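Local coordinates for OsmC family protein (Rhodothermus marinus, PDB 5CML) that hydrolyses carboxylic esters, probably by a serine-esterase mechanism, through the alpha/beta-hydrolase domain that this chain represents within a longer OsmC-domain protein, at residues D87-C92 with A119-E124; A60-D65 with R93-Q98; G111-L116 with V179-Q184; P191-H196 with G245-R250; T7-N10 with E14-A17. One frame throughout, in Å; residues are numbered along the deposited sequence.

Interactions 2, 4 and 5 all reach the mixed central sheet of an alpha/beta-hydrolase fold, whereas interactions 1 and 3 join helices and the turns beside them. Interaction 2 and most of interaction 3 are buried and have no hydrogen bond across the contact, with leucine methyls doing the touching. Interactions 1 and 4 are partly buried: one sets a salt bridge beside an aromatic contact, the other rests on a single indole. Interaction 5, at the sheet edge, is the most polar, rich in backbone and side-chain hydrogen bonds. Helix 85-98 serves both interactions 1 and 2 and also touches interaction 5. L116 of interaction 3 meets L192 of interaction 4, while interactions 4 and 5 lie on opposite sides of the chain's centre.

Interaction 1. Residues D87-C92 with A119-E124; sequences DLRAAC and AGEFPE
Helix 85-98, one of the helices packed on the central sheet of the alpha/beta-hydrolase fold, is tied here to the turn that follows helix 110-118: R89 reaches E121, and C92 lies against the ring of F122. The guanidinium takes hold of the carboxylate side-on with two nitrogens. R89 NE donates to E121 OE1 at 2.8 Å, on the syn lone pair of that oxygen, and R89 NH2 gives E121 OE2 a straighter bond of 3.0 Å with an angle of 169° at the hydrogen. The two flat groups are nearly coplanar, 26° apart. Arginine suits this place because its chain, extended from CG to NE, is long enough to carry the charge from the helix to the glutamate while its methylenes stay by the phenyl group: R89 CG sits at the ring edge, 4.1 Å from F122 CZ. Over a face of the same ring comes C92. Its CB lies 4.2 Å from the F122 ring centroid in a CH-pi contact, and its SG stands 4.3 Å from that centroid, only 16° off the normal, as a sulfur-aromatic contact. Cysteine suits the place: it is small enough to let the ring come close to the helix, and its sulfur is polarisable. R89 NH2 also forms a salt bridge to E175. Held by two carboxylates, the guanidinium should have little freedom to rotate, and its positive charge is probably well balanced.

Interaction 2. Residues A60-D65 with R93-Q98; sequences AVLRFD and RFLSAQ
L62 CD2 is the methyl on which the contact turns, lying 3.8 Å from L95 CG and 4.0 Å from F94 CD2. The two leucines slide past each other in opposite directions, and both methyls of L95 also come near the strand side chain: L95 CD1 is 4.1 Å from L62 CB, and L95 CD2 is 4.2 Å from the same atom. The approach of L62 CD2 to the ring of F94 is oblique. What brings the methyl there is the rotamer of L62, whose CG stands opposite the backbone N (chi1 -175°) and whose branch then turns CD2 to the helix. F94 likewise carries its ring opposite its own N (chi1 163°), which swings it off the helix to flank L62. Strand 59-65 and helix 85-98 form the first half of a beta-alpha-beta crossover that ends in the parallel strand 104-108, with strand 30-36 lying between the two strands; this is the usual connection of an alpha/beta-hydrolase core. Branched and aromatic residues suit a helix face that must fit a sheet without any polar partner, and all three touching residues are buried. In the next shell, L33 of strand 30-36 and A18 and L20 of strand 15-22 surround L62 on the sheet, and P102 touches L95. The ring of F94 meets that of F8 with their planes about 25° apart, reaching the edge strand 2-9.

Interaction 3. Residues G111-L116 with V179-Q184; sequences GGAAVL and VNLEDQ
L181 pushes its two methyls against A113 and L116 on helix 110-118, the helix that follows the probable nucleophile elbow of this alpha/beta hydrolase, a GxSxG pattern to which G111 belongs. This is the tight part of the contact. L181 CD1 lies 3.5 Å from L116 CB and 3.6 Å from A113 O, while L181 CD2 rests 4.0 Å from A113 CB. The fork reaches both residues because CG of L181 is turned opposite its backbone N (chi1 -174°), sending the branch straight out from the start of helix 181-187. A113 has only a methyl, so the leucine can settle close to the helix backbone, and L116, a turn further on, supplies the flank; L116 also touches V128 and T130 of the sheet and L211 of helix 206-214. All three residues are buried. The other side is looser and partly exposed. There Q184 brings only CB near helix 110-118, 3.9 Å from L116 O, without a hydrogen bond across the contact. Further out, N180 joins two helices: it leaves helix 170-179 with a positive phi of 69° and stands as N-cap of helix 181-187. An asparagine suits both tasks, since it tolerates that backbone better than most residues and its short amide can accept from the helix start. D183 N donates to N180 OD1 at 2.9 Å, tilted 25° from the carbonyl plane.

Interaction 4. Residues P191-H196 with G245-R250; sequences PLLLFH and GAWARR
W247 on the C-terminal helix 234-252 lays a face of its indole against L193 of strand 192-196, a parallel strand of the alpha/beta-hydrolase sheet that runs between strands 127-131 and 219-223. The two side chains slide past each other in opposite directions, with the leucine over the flat ring. L193 CB stands 3.5 Å from the centroid of the six-membered ring, just 2° off its normal, a CH-pi contact centred over that ring. Beyond it, L193 CD2 reaches the junction of the two rings, 3.8 Å from W247 CD2. Both side chains have CG opposite the backbone N, at chi1 172° for L193 and 174° for W247, and each is thereby carried out from its own backbone across the gap between helix and strand. Tryptophan suits the place since its broad surface can span several strand residues at once and needs no polar partner on that face. The far end of the indole meets the start of the strand differently. P191 O lies at the ring edge, near its plane, 3.6 Å from W247 CH2, and L192 C comes equally close to W247 CZ2 from an oblique direction. Y251, on the same helix, meets the indole edge-to-face and also touches P191, so proline, tyrosine and tryptophan group round the strand end. The proline ring itself presents CB, 3.8 Å from W247 CZ2.

Interaction 5. Residues T7-N10 with E14-A17; sequences TFEN and ERLA
N10 OD1 accepts two backbone N-H groups, from E14 at 3.0 Å and from R12 in the intervening turn. The hydrogen of E14 N comes from above the carbonyl plane. The same amide works as donor too: N10 ND2 points at E14 OE1, 3.0 Å away with a nearly straight angle of 173°, and also donates to D87 OD1 on helix 85-98. Asparagine suits the spot because one short amide offers both acceptor and donor; with chi1 60° its CG lies between backbone N and carbonyl carbon, which folds the group back over the turn. These bonds close the beta hairpin of strands 2-9 and 15-22, at the edge of the central sheet. F8 and L16 form a hydrogen-bonded antiparallel pair, with L16 N to F8 O at 2.7 Å and F8 N to L16 O at 3.0 Å. On the face that F8 and L16 turn to helix 85-98, L16 CB lies over the F8 ring and L16 CD1 is 3.6 Å from F8 CE2. On the opposite, exposed face E9 OE2 sits over the guanidinium of R15, 3.4 Å from CZ, with the planes 80° apart, a salt bridge by charge alone, since no N-H points at the oxygen.

Interaction 1. Residues D87-C92 with A119-E124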
# COMPACT_ATOMS: atom_id res chain seq x y z
N ASP A 87 11.38 -2.81 -5.48
CA ASP A 87 11.52 -1.77 -4.47
C ASP A 87 10.69 -2.08 -3.23
O ASP A 87 11.13 -1.82 -2.12
CB ASP A 87 11.12 -0.41 -5.03
CG ASP A 87 12.08 0.07 -6.10
OD1 ASP A 87 13.22 -0.45 -6.15
OD2 ASP A 87 11.69 0.94 -6.90
N LEU A 88 9.50 -2.64 -3.40
CA LEU A 88 8.69 -3.04 -2.25
C LEU A 88 9.36 -4.19 -1.51
O LEU A 88 9.43 -4.19 -0.28
CB LEU A 88 7.29 -3.46 -2.70
CG LEU A 88 6.13 -2.74 -2.04
CD1 LEU A 88 6.27 -1.21 -2.14
CD2 LEU A 88 4.85 -3.24 -2.68
N ARG A 89 9.90 -5.16 -2.25
CA ARG A 89 10.62 -6.26 -1.61
C ARG A 89 11.82 -5.72 -0.84
O ARG A 89 12.10 -6.20 0.26
CB ARG A 89 11.06 -7.31 -2.64
CG ARG A 89 9.90 -7.98 -3.34
CD ARG A 89 10.41 -8.85 -4.45
NE ARG A 89 9.29 -9.43 -5.19
CZ ARG A 89 9.13 -9.35 -6.50
NH1 ARG A 89 10.04 -8.74 -7.27
NH2 ARG A 89 8.06 -9.90 -7.05
N ALA A 90 12.50 -4.72 -1.40
CA ALA A 90 13.67 -4.13 -0.76
C ALA A 90 13.30 -3.47 0.58
O ALA A 90 14.08 -3.50 1.56
CB ALA A 90 14.33 -3.11 -1.69
N ALA A 91 12.10 -2.90 0.62
CA ALA A 91 11.64 -2.26 1.83
C ALA A 91 11.36 -3.32 2.90
O ALA A 91 11.62 -3.10 4.09
CB ALA A 91 10.37 -1.44 1.56
N CYS A 92 10.80 -4.44 2.47
CA CYS A 92 10.53 -5.54 3.38
C CYS A 92 11.83 -6.13 3.93
O CYS A 92 11.93 -6.43 5.12
CB CYS A 92 9.71 -6.63 2.70
SG CYS A 92 7.98 -6.20 2.38
N ALA A 119 2.27 -10.22 -1.14
CA ALA A 119 2.09 -10.65 0.26
C ALA A 119 2.44 -12.13 0.44
O ALA A 119 3.06 -12.52 1.42
CB ALA A 119 0.66 -10.39 0.70
N GLY A 120 2.05 -12.94 -0.54
CA GLY A 120 2.30 -14.36 -0.48
C GLY A 120 3.76 -14.73 -0.53
O GLY A 120 4.09 -15.88 -0.30
N GLU A 121 4.62 -13.76 -0.83
CA GLU A 121 6.06 -14.01 -0.91
C GLU A 121 6.75 -13.96 0.46
O GLU A 121 7.91 -14.36 0.59
CB GLU A 121 6.75 -12.98 -1.84
CG GLU A 121 6.21 -12.93 -3.28
CD GLU A 121 6.88 -11.84 -4.12
OE1 GLU A 121 7.96 -11.37 -3.72
OE2 GLU A 121 6.33 -11.43 -5.18
N PHE A 122 6.02 -13.48 1.48
CA PHE A 122 6.58 -13.19 2.79
C PHE A 122 5.77 -13.89 3.88
O PHE A 122 4.74 -13.38 4.33
CB PHE A 122 6.59 -11.66 3.00
CG PHE A 122 7.54 -10.94 2.08
CD1 PHE A 122 8.89 -10.92 2.34
CD2 PHE A 122 7.07 -10.29 0.96
CE1 PHE A 122 9.78 -10.26 1.48
CE2 PHE A 122 7.94 -9.63 0.10
CZ PHE A 122 9.30 -9.62 0.35
N PRO A 123 6.21 -15.08 4.32
CA PRO A 123 5.53 -15.87 5.34
C PRO A 123 5.22 -15.11 6.63
O PRO A 123 4.21 -15.39 7.28
CB PRO A 123 6.52 -17.02 5.60
CG PRO A 123 7.17 -17.19 4.27
CD PRO A 123 7.39 -15.80 3.79
N GLU A 124 6.10 -14.19 7.01
CA GLU A 124 5.94 -13.46 8.25
C GLU A 124 4.79 -12.47 8.22
O GLU A 124 4.35 -12.02 9.29
CB GLU A 124 7.23 -12.72 8.60
CG GLU A 124 8.46 -13.62 8.67
CD GLU A 124 8.39 -14.63 9.79
OE1 GLU A 124 9.15 -14.47 10.78
OE2 GLU A 124 7.59 -15.60 9.67

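Interaction 2. Residues A60-D65 with R93-Q98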
# COMPACT_ATOMS: atom_id res chain seq x y z
N ALA A 60 4.67 0.14 14.56
CA ALA A 60 5.64 0.93 13.82
C ALA A 60 5.25 0.84 12.37
O ALA A 60 4.84 -0.22 11.91
CB ALA A 60 7.09 0.43 14.06
N VAL A 61 5.42 1.94 11.64
CA VAL A 61 4.96 2.01 10.24
C VAL A 61 6.06 2.55 9.34
O VAL A 61 6.56 3.66 9.55
CB VAL A 61 3.71 2.93 10.10
CG1 VAL A 61 3.22 2.92 8.67
CG2 VAL A 61 2.56 2.50 11.02
N LEU A 62 6.44 1.76 8.33
CA LEU A 62 7.36 2.22 7.29
C LEU A 62 6.52 2.70 6.11
O LEU A 62 5.91 1.89 5.39
CB LEU A 62 8.33 1.13 6.87
CG LEU A 62 9.41 1.56 5.86
CD1 LEU A 62 10.41 2.54 6.50
CD2 LEU A 62 10.16 0.36 5.33
N ARG A 63 6.51 4.00 5.90
CA ARG A 63 5.80 4.60 4.78
C ARG A 63 6.68 4.60 3.57
O ARG A 63 7.77 5.18 3.57
CB ARG A 63 5.37 6.01 5.12
CG ARG A 63 4.31 6.08 6.18
CD ARG A 63 3.89 7.48 6.41
NE ARG A 63 4.72 8.17 7.39
CZ ARG A 63 5.29 9.35 7.19
NH1 ARG A 63 5.20 9.97 6.01
NH2 ARG A 63 5.99 9.90 8.18
N PHE A 64 6.21 3.94 2.52
CA PHE A 64 6.95 3.85 1.28
C PHE A 64 6.15 4.56 0.21
O PHE A 64 5.02 4.17 -0.09
CB PHE A 64 7.20 2.40 0.91
CG PHE A 64 7.94 2.24 -0.37
CD1 PHE A 64 9.32 2.31 -0.39
CD2 PHE A 64 7.26 2.05 -1.56
CE1 PHE A 64 10.01 2.16 -1.57
CE2 PHE A 64 7.95 1.90 -2.75
CZ PHE A 64 9.32 1.97 -2.76
N ASP A 65 6.74 5.60 -0.35
CA ASP A 65 6.10 6.40 -1.39
C ASP A 65 6.16 5.69 -2.73
O ASP A 65 7.20 5.69 -3.41
CB ASP A 65 6.77 7.77 -1.48
CG ASP A 65 6.30 8.57 -2.65
OD1 ASP A 65 5.16 8.36 -3.12
OD2 ASP A 65 7.08 9.43 -3.11
N ARG A 93 12.83 -6.28 3.06
CA ARG A 93 14.15 -6.78 3.49
C ARG A 93 14.81 -5.83 4.49
O ARG A 93 15.46 -6.28 5.43
CB ARG A 93 15.07 -7.02 2.28
CG ARG A 93 14.60 -8.21 1.42
CD ARG A 93 15.68 -8.71 0.48
NE ARG A 93 16.15 -7.65 -0.38
CZ ARG A 93 15.62 -7.33 -1.56
NH1 ARG A 93 14.58 -7.99 -2.05
NH2 ARG A 93 16.15 -6.33 -2.25
N PHE A 94 14.63 -4.53 4.28
CA PHE A 94 15.18 -3.53 5.19
C PHE A 94 14.58 -3.72 6.58
O PHE A 94 15.30 -3.74 7.57
CB PHE A 94 14.90 -2.12 4.65
CG PHE A 94 15.06 -1.03 5.67
CD1 PHE A 94 16.32 -0.54 5.98
CD2 PHE A 94 13.97 -0.48 6.31
CE1 PHE A 94 16.47 0.47 6.90
CE2 PHE A 94 14.13 0.53 7.24
CZ PHE A 94 15.38 1.00 7.54
N LEU A 95 13.26 -3.90 6.64
CA LEU A 95 12.61 -4.11 7.94
C LEU A 95 13.06 -5.41 8.60
O LEU A 95 13.32 -5.45 9.82
CB LEU A 95 11.08 -4.08 7.78
CG LEU A 95 10.46 -2.71 7.57
CD1 LEU A 95 8.99 -2.90 7.26
CD2 LEU A 95 10.64 -1.78 8.82
N SER A 96 13.18 -6.47 7.79
CA SER A 96 13.63 -7.75 8.30
C SER A 96 15.02 -7.66 8.91
O SER A 96 15.29 -8.27 9.95
CB SER A 96 13.62 -8.82 7.19
OG SER A 96 12.31 -9.13 6.83
N ALA A 97 15.89 -6.88 8.28
CA ALA A 97 17.28 -6.78 8.74
C ALA A 97 17.43 -5.82 9.92
O ALA A 97 18.05 -6.16 10.93
CB ALA A 97 18.16 -6.33 7.60
N GLN A 98 16.87 -4.62 9.79
CA GLN A 98 17.14 -3.55 10.75
C GLN A 98 16.10 -3.43 11.85
O GLN A 98 16.39 -2.84 12.91
CB GLN A 98 17.29 -2.20 10.04
CG GLN A 98 18.51 -2.21 9.11
CD GLN A 98 19.02 -0.84 8.70
OE1 GLN A 98 19.02 0.11 9.49
NE2 GLN A 98 19.49 -0.74 7.46

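Interaction 3. Residues G111-L116 with V179-Q184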
# COMPACT_ATOMS: atom_id res chain seq x y z
N GLY A 111 -0.47 0.99 -4.88
CA GLY A 111 0.26 0.31 -3.83
C GLY A 111 -0.51 -0.84 -3.24
O GLY A 111 0.08 -1.80 -2.73
N GLY A 112 -1.84 -0.75 -3.26
CA GLY A 112 -2.68 -1.84 -2.79
C GLY A 112 -2.57 -3.05 -3.70
O GLY A 112 -2.45 -4.20 -3.26
N ALA A 113 -2.60 -2.81 -5.00
CA ALA A 113 -2.44 -3.90 -5.94
C ALA A 113 -1.06 -4.53 -5.73
O ALA A 113 -0.92 -5.75 -5.72
CB ALA A 113 -2.61 -3.41 -7.36
N ALA A 114 -0.05 -3.70 -5.50
CA ALA A 114 1.30 -4.21 -5.30
C ALA A 114 1.43 -5.07 -4.05
O ALA A 114 2.03 -6.14 -4.11
CB ALA A 114 2.29 -3.07 -5.23
N VAL A 115 0.91 -4.62 -2.90
CA VAL A 115 1.08 -5.44 -1.69
C VAL A 115 0.30 -6.75 -1.80
O VAL A 115 0.73 -7.78 -1.30
CB VAL A 115 0.67 -4.71 -0.36
CG1 VAL A 115 1.56 -3.49 -0.10
CG2 VAL A 115 -0.80 -4.39 -0.32
N LEU A 116 -0.84 -6.73 -2.50
CA LEU A 116 -1.61 -7.95 -2.64
C LEU A 116 -0.88 -8.95 -3.51
O LEU A 116 -0.96 -10.15 -3.28
CB LEU A 116 -3.00 -7.67 -3.22
CG LEU A 116 -3.95 -6.99 -2.24
CD1 LEU A 116 -5.12 -6.46 -3.01
CD2 LEU A 116 -4.41 -7.96 -1.16
N VAL A 179 1.43 -12.29 -12.92
CA VAL A 179 1.18 -13.08 -11.70
C VAL A 179 -0.30 -13.30 -11.46
O VAL A 179 -0.69 -14.32 -10.86
CB VAL A 179 1.79 -12.43 -10.41
CG1 VAL A 179 3.28 -12.26 -10.55
CG2 VAL A 179 1.13 -11.11 -10.05
N ASN A 180 -1.11 -12.36 -11.97
CA ASN A 180 -2.58 -12.31 -11.83
C ASN A 180 -3.00 -12.01 -10.39
O ASN A 180 -2.87 -12.82 -9.45
CB ASN A 180 -3.26 -13.58 -12.32
CG ASN A 180 -4.78 -13.44 -12.35
OD1 ASN A 180 -5.47 -13.96 -11.47
ND2 ASN A 180 -5.29 -12.72 -13.34
N LEU A 181 -3.47 -10.79 -10.21
CA LEU A 181 -3.80 -10.32 -8.87
C LEU A 181 -4.89 -11.17 -8.20
O LEU A 181 -4.77 -11.52 -7.02
CB LEU A 181 -4.18 -8.86 -8.94
CG LEU A 181 -4.41 -8.18 -7.61
CD1 LEU A 181 -3.19 -8.34 -6.70
CD2 LEU A 181 -4.70 -6.73 -7.88
N GLU A 182 -5.93 -11.55 -8.95
CA GLU A 182 -6.99 -12.36 -8.35
C GLU A 182 -6.47 -13.73 -7.88
O GLU A 182 -6.84 -14.17 -6.79
CB GLU A 182 -8.15 -12.48 -9.33
CG GLU A 182 -9.05 -11.23 -9.24
CD GLU A 182 -10.01 -11.07 -10.42
OE1 GLU A 182 -11.08 -11.69 -10.40
OE2 GLU A 182 -9.69 -10.30 -11.36
N ASP A 183 -5.56 -14.36 -8.63
CA ASP A 183 -4.96 -15.63 -8.20
C ASP A 183 -4.16 -15.44 -6.92
O ASP A 183 -4.23 -16.26 -6.01
CB ASP A 183 -4.03 -16.23 -9.27
CG ASP A 183 -4.77 -16.91 -10.42
OD1 ASP A 183 -6.00 -17.10 -10.30
OD2 ASP A 183 -4.09 -17.27 -11.43
N GLN A 184 -3.39 -14.37 -6.87
CA GLN A 184 -2.57 -14.09 -5.70
C GLN A 184 -3.45 -13.89 -4.46
O GLN A 184 -3.14 -14.39 -3.37
CB GLN A 184 -1.68 -12.86 -5.95
CG GLN A 184 -0.55 -13.12 -6.94
CD GLN A 184 0.49 -14.10 -6.39
OE1 GLN A 184 1.36 -13.72 -5.61
NE2 GLN A 184 0.38 -15.34 -6.78

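Interaction 4. Residues P191-H196 with G245-R250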
# COMPACT_ATOMS: atom_id res chain seq x y z
N PRO A 191 -5.42 -13.15 6.43
CA PRO A 191 -6.57 -12.24 6.56
C PRO A 191 -6.40 -10.96 5.74
O PRO A 191 -5.32 -10.36 5.67
CB PRO A 191 -6.60 -11.93 8.06
CG PRO A 191 -5.91 -13.05 8.71
CD PRO A 191 -4.88 -13.56 7.73
N LEU A 192 -7.52 -10.54 5.15
CA LEU A 192 -7.59 -9.39 4.25
C LEU A 192 -8.63 -8.39 4.73
O LEU A 192 -9.75 -8.78 5.08
CB LEU A 192 -7.95 -9.86 2.85
CG LEU A 192 -8.24 -8.78 1.80
CD1 LEU A 192 -7.00 -7.97 1.50
CD2 LEU A 192 -8.81 -9.39 0.51
N LEU A 193 -8.27 -7.12 4.68
CA LEU A 193 -9.22 -6.02 4.94
C LEU A 193 -9.16 -5.02 3.80
O LEU A 193 -8.11 -4.43 3.51
CB LEU A 193 -8.90 -5.34 6.30
CG LEU A 193 -9.69 -4.06 6.59
CD1 LEU A 193 -11.22 -4.32 6.60
CD2 LEU A 193 -9.24 -3.45 7.92
N LEU A 194 -10.28 -4.87 3.10
CA LEU A 194 -10.41 -3.93 2.01
C LEU A 194 -11.16 -2.69 2.44
O LEU A 194 -12.28 -2.80 2.91
CB LEU A 194 -11.19 -4.57 0.85
CG LEU A 194 -10.60 -5.85 0.26
CD1 LEU A 194 -11.68 -6.59 -0.52
CD2 LEU A 194 -9.43 -5.50 -0.64
N PHE A 195 -10.57 -1.52 2.23
CA PHE A 195 -11.26 -0.24 2.37
C PHE A 195 -11.53 0.32 1.00
O PHE A 195 -10.64 0.29 0.16
CB PHE A 195 -10.43 0.79 3.12
CG PHE A 195 -10.15 0.48 4.57
CD1 PHE A 195 -11.00 0.93 5.56
CD2 PHE A 195 -8.99 -0.18 4.94
CE1 PHE A 195 -10.70 0.68 6.91
CE2 PHE A 195 -8.70 -0.43 6.26
CZ PHE A 195 -9.56 0.01 7.25
N HIS A 196 -12.72 0.88 0.77
CA HIS A 196 -12.98 1.53 -0.50
C HIS A 196 -14.15 2.47 -0.37
O HIS A 196 -15.13 2.16 0.30
CB HIS A 196 -13.29 0.49 -1.58
CG HIS A 196 -12.81 0.86 -2.95
ND1 HIS A 196 -11.86 0.12 -3.61
CD2 HIS A 196 -13.17 1.86 -3.80
CE1 HIS A 196 -11.64 0.64 -4.81
NE2 HIS A 196 -12.42 1.70 -4.95
N GLY A 245 -5.81 -0.55 12.49
CA GLY A 245 -5.00 -0.95 13.63
C GLY A 245 -5.74 -1.92 14.54
O GLY A 245 -5.18 -2.90 15.01
N ALA A 246 -7.01 -1.63 14.80
CA ALA A 246 -7.81 -2.50 15.66
C ALA A 246 -8.00 -3.88 15.04
O ALA A 246 -7.93 -4.91 15.71
CB ALA A 246 -9.17 -1.82 15.96
N TRP A 247 -8.28 -3.89 13.74
CA TRP A 247 -8.49 -5.14 13.03
C TRP A 247 -7.24 -6.00 13.01
O TRP A 247 -7.28 -7.18 13.30
CB TRP A 247 -8.96 -4.85 11.62
CG TRP A 247 -9.06 -6.04 10.76
CD1 TRP A 247 -10.11 -6.93 10.71
CD2 TRP A 247 -8.09 -6.51 9.83
NE1 TRP A 247 -9.83 -7.92 9.79
CE2 TRP A 247 -8.61 -7.67 9.23
CE3 TRP A 247 -6.83 -6.04 9.43
CZ2 TRP A 247 -7.91 -8.38 8.26
CZ3 TRP A 247 -6.15 -6.74 8.45
CH2 TRP A 247 -6.69 -7.90 7.88
N ALA A 248 -6.11 -5.40 12.68
CA ALA A 248 -4.91 -6.18 12.49
C ALA A 248 -4.35 -6.73 13.79
O ALA A 248 -3.60 -7.69 13.77
CB ALA A 248 -3.85 -5.34 11.75
N ARG A 249 -4.72 -6.13 14.92
CA ARG A 249 -4.22 -6.58 16.21
C ARG A 249 -4.60 -8.05 16.49
O ARG A 249 -3.88 -8.75 17.19
CB ARG A 249 -4.76 -5.67 17.32
CG ARG A 249 -4.11 -5.88 18.65
CD ARG A 249 -4.74 -4.99 19.69
NE ARG A 249 -4.20 -3.65 19.55
CZ ARG A 249 -2.99 -3.30 19.99
NH1 ARG A 249 -2.22 -4.18 20.61
NH2 ARG A 249 -2.56 -2.07 19.82
N ARG A 250 -5.71 -8.51 15.91
CA ARG A 250 -6.15 -9.90 16.06
C ARG A 250 -5.11 -10.88 15.52
O ARG A 250 -5.00 -12.03 15.98
CB ARG A 250 -7.49 -10.11 15.34
CG ARG A 250 -8.10 -11.52 15.43
CD ARG A 250 -8.42 -11.90 16.87
NE ARG A 250 -9.00 -13.24 17.03
CZ ARG A 250 -8.29 -14.36 17.13
NH1 ARG A 250 -6.95 -14.33 17.07
NH2 ARG A 250 -8.91 -15.53 17.27

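Interaction 5. Residues T7-N10 with E14-A17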
# COMPACT_ATOMS: atom_id res chain seq x y z
N THR A 7 16.97 5.15 4.91
CA THR A 7 17.44 4.89 3.56
C THR A 7 17.83 3.42 3.45
O THR A 7 18.29 2.82 4.41
CB THR A 7 18.63 5.80 3.19
OG1 THR A 7 18.24 7.17 3.36
CG2 THR A 7 18.98 5.61 1.78
N PHE A 8 17.61 2.85 2.28
CA PHE A 8 18.01 1.48 2.02
C PHE A 8 18.17 1.29 0.54
O PHE A 8 17.76 2.13 -0.25
CB PHE A 8 17.00 0.47 2.57
CG PHE A 8 15.59 0.70 2.08
CD1 PHE A 8 14.75 1.57 2.74
CD2 PHE A 8 15.12 0.04 0.95
CE1 PHE A 8 13.46 1.79 2.29
CE2 PHE A 8 13.85 0.25 0.49
CZ PHE A 8 13.01 1.14 1.17
N GLU A 9 18.78 0.17 0.17
CA GLU A 9 19.08 -0.11 -1.23
C GLU A 9 18.23 -1.24 -1.78
O GLU A 9 17.81 -2.12 -1.04
CB GLU A 9 20.55 -0.46 -1.40
CG GLU A 9 21.47 0.72 -1.23
CD GLU A 9 22.91 0.38 -1.54
OE1 GLU A 9 23.17 -0.68 -2.16
OE2 GLU A 9 23.80 1.18 -1.17
N ASN A 10 17.97 -1.21 -3.09
CA ASN A 10 17.36 -2.35 -3.73
C ASN A 10 18.47 -3.24 -4.28
O ASN A 10 19.67 -3.00 -4.03
CB ASN A 10 16.35 -1.93 -4.82
CG ASN A 10 16.97 -1.11 -5.93
OD1 ASN A 10 18.18 -1.13 -6.14
ND2 ASN A 10 16.12 -0.37 -6.65
N GLU A 14 20.44 0.77 -5.91
CA GLU A 14 19.82 2.09 -5.99
C GLU A 14 19.32 2.47 -4.62
O GLU A 14 18.76 1.64 -3.90
CB GLU A 14 18.67 2.10 -7.00
CG GLU A 14 19.16 1.94 -8.44
CD GLU A 14 18.08 1.49 -9.40
OE1 GLU A 14 16.91 1.34 -8.96
OE2 GLU A 14 18.40 1.28 -10.59
N ARG A 15 19.51 3.73 -4.27
CA ARG A 15 19.16 4.20 -2.94
C ARG A 15 17.71 4.65 -2.88
O ARG A 15 17.27 5.45 -3.70
CB ARG A 15 20.08 5.35 -2.55
CG ARG A 15 20.29 5.47 -1.07
CD ARG A 15 20.90 4.19 -0.50
NE ARG A 15 22.29 4.34 -0.07
CZ ARG A 15 22.84 3.65 0.93
NH1 ARG A 15 22.11 2.79 1.64
NH2 ARG A 15 24.12 3.83 1.23
N LEU A 16 16.98 4.10 -1.92
CA LEU A 16 15.57 4.43 -1.72
C LEU A 16 15.40 5.11 -0.37
O LEU A 16 16.14 4.82 0.56
CB LEU A 16 14.72 3.16 -1.81
CG LEU A 16 14.82 2.38 -3.13
CD1 LEU A 16 14.38 0.95 -2.98
CD2 LEU A 16 13.97 3.08 -4.17
N ALA A 17 14.44 6.03 -0.27
CA ALA A 17 14.16 6.69 1.00
C ALA A 17 12.76 6.37 1.45
O ALA A 17 11.87 6.11 0.64
CB ALA A 17 14.34 8.19 0.88